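Local atomic coordinates of acetylxylan esterase / glucomannan deacetylase (Cellvibrio japonicus, PDB entry 2WAA), a protein that removes acetyl groups from plant cell wall xylan and glucomannan, and belongs to carbohydrate esterase family 2. Residues R187-S192 against I249-R254; P243-Y248 against I288-Q293. One frame throughout, in Å; residues are numbered along the deposited sequence. Where two conformers were deposited one is given.

Contact 1. Residues R187-S192 against I249-R254; sequences RGLIRS and INTYTR. With ACT (acetate ion), chain B.
With chi1 at 179°, Leu189 carries CG anti to its backbone nitrogen and sends CD2 onto the flank of helix 245-262 at Tyr252, while the CG2 branch of Ile190, beside its own nitrogen, reaches Thr251 one residue earlier. This is loop-on-helix packing in the SGNH (GDSL-like) hydrolase domain: the loop after strand 177-183 runs on from Gly186, thought to be a transition-state stabiliser, and lays two apolar side chains on the helix. Leu189 CD2 sits 3.7 Å from Tyr252 CA and equally far from Tyr252 CB, so it meets the root of the tyrosine and approaches the ring obliquely. The phenol itself points elsewhere, its OH hydrogen-bonded to Ser231. Leu189 and Thr251 run antiparallel alongside each other, CG of the leucine lying 3.9 Å from Thr251 OG1. Thr251 was modelled in two conformers; in the one described both branches touch the Ile190 methyl, Thr251 OG1 at 3.4 Å from Ile190 CG2 and Thr251 CG2 at 3.6 Å. No hydrogen bond joins the two segments, and the contact rests on van der Waals packing. The loop is shaped from another side: Asp237 accepts from the backbone nitrogens of Leu189 and Ile190, and Asn236, a probable oxyanion-hole residue, donates ND2 to Arg187 O. The backbone next to the inferred oxyanion site and the helix-facing leucine thus lie within a few residues of one loop. At the start of the segment, away from the helix, Arg187 forms a salt bridge with Asp212 through NH1. Its guanidinium edge meets an acetate ion, probably from the crystallisation liquor, by two weak hydrogen bonds to one oxygen, 3.2 Å from Arg187 NE to acetate O and 3.4 Å from Arg187 NH2.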
# COMPACT_ATOMS: atom_id res chain seq x y z
N ARG A 187 -5.92 4.07 -12.39
CA ARG A 187 -6.28 5.44 -12.06
C ARG A 187 -5.13 6.44 -12.27
O ARG A 187 -3.97 6.05 -12.24
CB ARG A 187 -6.81 5.53 -10.64
CG ARG A 187 -8.00 4.61 -10.42
CD ARG A 187 -9.33 5.11 -11.13
NE ARG A 187 -10.36 4.06 -10.94
CZ ARG A 187 -11.18 4.02 -9.88
NH1 ARG A 187 -11.11 4.96 -8.92
NH2 ARG A 187 -12.06 3.03 -9.77
N GLY A 188 -5.49 7.70 -12.52
CA GLY A 188 -4.51 8.77 -12.73
C GLY A 188 -4.77 9.96 -11.84
O GLY A 188 -5.68 9.93 -10.96
N LEU A 189 -3.98 11.01 -12.06
CA LEU A 189 -4.17 12.26 -11.39
C LEU A 189 -5.46 12.95 -11.91
O LEU A 189 -6.24 13.53 -11.12
CB LEU A 189 -2.97 13.19 -11.68
CG LEU A 189 -3.10 14.54 -11.02
CD1 LEU A 189 -2.84 14.43 -9.49
CD2 LEU A 189 -2.08 15.47 -11.65
N ILE A 190 -5.67 12.85 -13.22
CA ILE A 190 -6.86 13.45 -13.86
C ILE A 190 -7.75 12.53 -14.67
O ILE A 190 -8.91 12.88 -14.94
CB ILE A 190 -6.52 14.71 -14.71
CG1 ILE A 190 -5.84 14.33 -16.02
CG2 ILE A 190 -5.69 15.73 -13.87
CD1 ILE A 190 -5.60 15.59 -16.93
N ARG A 191 -7.25 11.37 -15.09
CA ARG A 191 -8.10 10.43 -15.84
C ARG A 191 -7.56 9.02 -15.74
O ARG A 191 -6.36 8.81 -15.44
CB ARG A 191 -8.18 10.82 -17.33
CG ARG A 191 -6.84 10.71 -18.03
CD ARG A 191 -6.93 11.37 -19.46
NE ARG A 191 -5.64 11.35 -20.19
CZ ARG A 191 -5.48 11.85 -21.42
NH1 ARG A 191 -6.54 12.37 -22.07
NH2 ARG A 191 -4.28 11.81 -22.02
N SER A 192 -8.44 8.06 -15.95
CA SER A 192 -8.07 6.67 -15.98
C SER A 192 -7.46 6.25 -17.32
O SER A 192 -7.50 7.03 -18.29
CB SER A 192 -9.29 5.83 -15.64
OG SER A 192 -9.81 6.25 -14.37
N ILE A 249 -0.55 20.30 -15.07
CA ILE A 249 0.32 20.97 -14.10
C ILE A 249 -0.53 21.71 -13.08
O ILE A 249 -0.24 21.70 -11.86
CB ILE A 249 1.31 21.93 -14.79
CG1 ILE A 249 2.36 21.11 -15.60
CG2 ILE A 249 1.98 22.90 -13.75
CD1 ILE A 249 3.23 22.01 -16.48
N ASN A 250 -1.62 22.34 -13.52
CA ASN A 250 -2.44 23.03 -12.55
C ASN A 250 -3.10 22.06 -11.57
O ASN A 250 -3.22 22.37 -10.38
CB ASN A 250 -3.48 23.92 -13.24
CG ASN A 250 -2.84 25.13 -13.88
OD1 ASN A 250 -1.75 25.59 -13.47
ND2 ASN A 250 -3.54 25.69 -14.85
N THR A 251 -3.53 20.89 -12.04
CA THR A 251 -4.09 19.98 -11.07
C THR A 251 -3.06 19.29 -10.20
O THR A 251 -3.33 19.10 -9.01
CB THR A 251 -5.34 19.14 -11.55
OG1 THR A 251 -5.28 17.77 -11.12
CG2 THR A 251 -5.55 19.27 -13.02
N TYR A 252 -1.86 19.04 -10.73
CA TYR A 252 -0.83 18.45 -9.88
C TYR A 252 -0.45 19.47 -8.81
O TYR A 252 -0.29 19.12 -7.63
CB TYR A 252 0.40 18.05 -10.69
CG TYR A 252 1.10 16.81 -10.17
CD1 TYR A 252 0.90 16.35 -8.86
CD2 TYR A 252 1.93 16.07 -11.00
CE1 TYR A 252 1.57 15.19 -8.37
CE2 TYR A 252 2.62 14.92 -10.52
CZ TYR A 252 2.42 14.49 -9.22
OH TYR A 252 3.06 13.35 -8.82
N THR A 253 -0.30 20.74 -9.21
CA THR A 253 0.05 21.78 -8.25
C THR A 253 -1.03 21.86 -7.17
O THR A 253 -0.71 21.91 -5.97
CB THR A 253 0.16 23.13 -8.98
OG1 THR A 253 1.28 23.05 -9.87
CG2 THR A 253 0.38 24.29 -8.00
N ARG A 254 -2.30 21.85 -7.58
CA ARG A 254 -3.35 21.95 -6.58
C ARG A 254 -3.34 20.75 -5.63
O ARG A 254 -3.51 20.91 -4.43
CB ARG A 254 -4.70 22.18 -7.22
CG ARG A 254 -5.76 22.47 -6.16
CD ARG A 254 -7.01 23.11 -6.71
NE ARG A 254 -8.04 23.16 -5.67
CZ ARG A 254 -8.69 24.26 -5.30
NH1 ARG A 254 -8.42 25.42 -5.90
NH2 ARG A 254 -9.61 24.21 -4.35
C ACT B . -10.66 1.95 -13.57
O ACT B . -11.81 2.05 -13.04
OXT ACT B . -10.59 2.20 -14.80
CH3 ACT B . -9.45 1.55 -12.77

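Contact 2. Residues P243-Y248 against I288-Q293; sequences PDRATY and IGETRQ
Arg245 and Glu290 meet in a salt bridge that spans helices 245-262 and 278-295 of the hydrolase domain. The guanidinium comes side-on, with two nitrogens converging on a single carboxylate oxygen: Arg245 NH2 lies 2.6 Å from Glu290 OE1, and Arg245 NE lies 2.8 Å from the same atom. OE1 sits almost exactly in the guanidinium plane, at the edge between NE and NH2. From the acid's side the two donors differ. NH2 arrives nearly head-on to the C-O bond, whereas NE comes from the syn side and 30° out of the carboxylate plane. Because one oxygen serves both hydrogens, neither bond is straight; the N-H...O angle is 149° for Arg245 NH2 and 141° for Arg245 NE. Both side chains leave their helices with CG anti to the backbone nitrogen and then run extended, which lets them bridge backbones whose CA atoms are 9.6 Å apart at Arg245 and Glu290. Farther out, Ser286 OG accepts a second hydrogen bond from Arg245 NH2, tying the arginine to the preceding turn of the glutamate's helix. Arg245 opens its own helix, and Asp244 is the N-cap: Asp244 OD2 accepts from Thr247 N at 3.0 Å, from above the carboxylate plane. The same oxygen takes the threonine hydroxyl on its anti lone pair. Pro243 O, just before the cap, accepts from Tyr287 OH, a further link between this end and helix 278-295. At this partly exposed site, two donors focused on OE1 should favour the ionised carboxylate and concentrate its negative charge on that oxygen.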
# COMPACT_ATOMS: atom_id res chain seq x y z
N PRO A 243 -1.44 14.18 -21.76
CA PRO A 243 -2.53 15.13 -21.45
C PRO A 243 -2.13 16.60 -21.59
O PRO A 243 -0.95 16.95 -21.55
CB PRO A 243 -2.87 14.84 -19.96
CG PRO A 243 -1.60 14.18 -19.38
CD PRO A 243 -0.99 13.42 -20.54
N ASP A 244 -3.11 17.47 -21.75
CA ASP A 244 -2.87 18.90 -21.81
C ASP A 244 -1.93 19.42 -20.69
O ASP A 244 -2.21 19.23 -19.48
CB ASP A 244 -4.21 19.65 -21.72
CG ASP A 244 -4.03 21.13 -21.76
OD1 ASP A 244 -3.47 21.62 -22.77
OD2 ASP A 244 -4.42 21.84 -20.80
N ARG A 245 -0.86 20.12 -21.07
CA ARG A 245 0.15 20.57 -20.12
C ARG A 245 -0.39 21.49 -19.03
O ARG A 245 -0.21 21.21 -17.82
CB ARG A 245 1.33 21.19 -20.86
CG ARG A 245 2.30 21.92 -19.99
CD ARG A 245 3.58 22.36 -20.80
NE ARG A 245 4.68 22.48 -19.86
CZ ARG A 245 5.75 21.68 -19.78
NH1 ARG A 245 5.98 20.70 -20.64
NH2 ARG A 245 6.63 21.91 -18.82
N ALA A 246 -1.05 22.59 -19.41
CA ALA A 246 -1.55 23.50 -18.37
C ALA A 246 -2.53 22.80 -17.43
O ALA A 246 -2.50 23.02 -16.24
CB ALA A 246 -2.20 24.79 -18.98
N THR A 247 -3.41 21.96 -17.96
CA THR A 247 -4.42 21.30 -17.15
C THR A 247 -3.75 20.35 -16.13
O THR A 247 -4.05 20.34 -14.93
CB THR A 247 -5.34 20.44 -18.02
OG1 THR A 247 -6.05 21.26 -18.97
CG2 THR A 247 -6.35 19.70 -17.16
N TYR A 248 -2.83 19.57 -16.63
CA TYR A 248 -2.16 18.61 -15.76
C TYR A 248 -1.34 19.31 -14.67
O TYR A 248 -1.41 18.95 -13.48
CB TYR A 248 -1.28 17.70 -16.58
CG TYR A 248 -0.99 16.42 -15.85
CD1 TYR A 248 -1.88 15.36 -15.93
CD2 TYR A 248 0.18 16.28 -15.09
CE1 TYR A 248 -1.62 14.15 -15.27
CE2 TYR A 248 0.47 15.07 -14.44
CZ TYR A 248 -0.46 14.02 -14.53
OH TYR A 248 -0.24 12.83 -13.90
N ILE A 288 6.34 17.55 -14.06
CA ILE A 288 6.74 17.55 -12.67
C ILE A 288 7.67 18.74 -12.38
O ILE A 288 7.54 19.40 -11.34
CB ILE A 288 7.42 16.19 -12.28
CG1 ILE A 288 6.32 15.12 -12.14
CG2 ILE A 288 8.26 16.36 -10.96
CD1 ILE A 288 6.85 13.66 -12.12
N GLY A 289 8.63 18.99 -13.27
CA GLY A 289 9.56 20.09 -13.01
C GLY A 289 8.76 21.39 -12.96
O GLY A 289 9.01 22.25 -12.14
N GLU A 290 7.79 21.56 -13.86
CA GLU A 290 7.05 22.81 -13.87
C GLU A 290 6.10 22.88 -12.67
O GLU A 290 5.84 23.96 -12.14
CB GLU A 290 6.27 23.00 -15.17
CG GLU A 290 5.71 24.39 -15.31
CD GLU A 290 5.18 24.70 -16.75
OE1 GLU A 290 5.61 24.04 -17.72
OE2 GLU A 290 4.30 25.59 -16.87
N THR A 291 5.55 21.75 -12.26
CA THR A 291 4.74 21.72 -11.01
C THR A 291 5.56 22.22 -9.84
O THR A 291 5.11 23.03 -9.01
CB THR A 291 4.24 20.30 -10.78
OG1 THR A 291 3.39 19.94 -11.91
CG2 THR A 291 3.50 20.14 -9.40
N ARG A 292 6.78 21.72 -9.71
CA ARG A 292 7.62 22.15 -8.61
C ARG A 292 7.93 23.65 -8.72
O ARG A 292 7.99 24.36 -7.72
CB ARG A 292 8.89 21.29 -8.53
CG ARG A 292 8.56 19.82 -8.26
CD ARG A 292 9.79 18.93 -8.07
NE ARG A 292 10.72 19.50 -7.10
CZ ARG A 292 11.77 20.24 -7.43
NH1 ARG A 292 12.03 20.48 -8.70
NH2 ARG A 292 12.56 20.74 -6.49
N GLN A 293 8.16 24.13 -9.94
CA GLN A 293 8.41 25.56 -10.13
C GLN A 293 7.23 26.39 -9.63
O GLN A 293 7.41 27.37 -8.87
CB GLN A 293 8.78 25.85 -11.59
CG GLN A 293 8.93 27.35 -11.86
CD GLN A 293 9.79 27.64 -13.08
OE1 GLN A 293 10.83 27.01 -13.29
NE2 GLN A 293 9.37 28.62 -13.88

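Helix 245-262 is common to both contacts, which lie about 9 Å apart between centres and interleave along the chain. Contact 1 is partly buried and mostly apolar packing, without hydrogen bonds between its segments, holding a loop near the inferred oxyanion residues against one flank of the helix; contact 2 is a surface contact, away from the annotated sites, where opposite charges join this helix to helix 278-295. The two meet physically: Ile249 CD1 packs 3.3 Å from Glu290 CD, bringing a buried apolar side chain against the acid of the salt bridge, and Tyr248, from the segment of contact 2, touches Leu189 and Ile190 while its OH bonds to Asp237, the residue that also receives their backbone nitrogens.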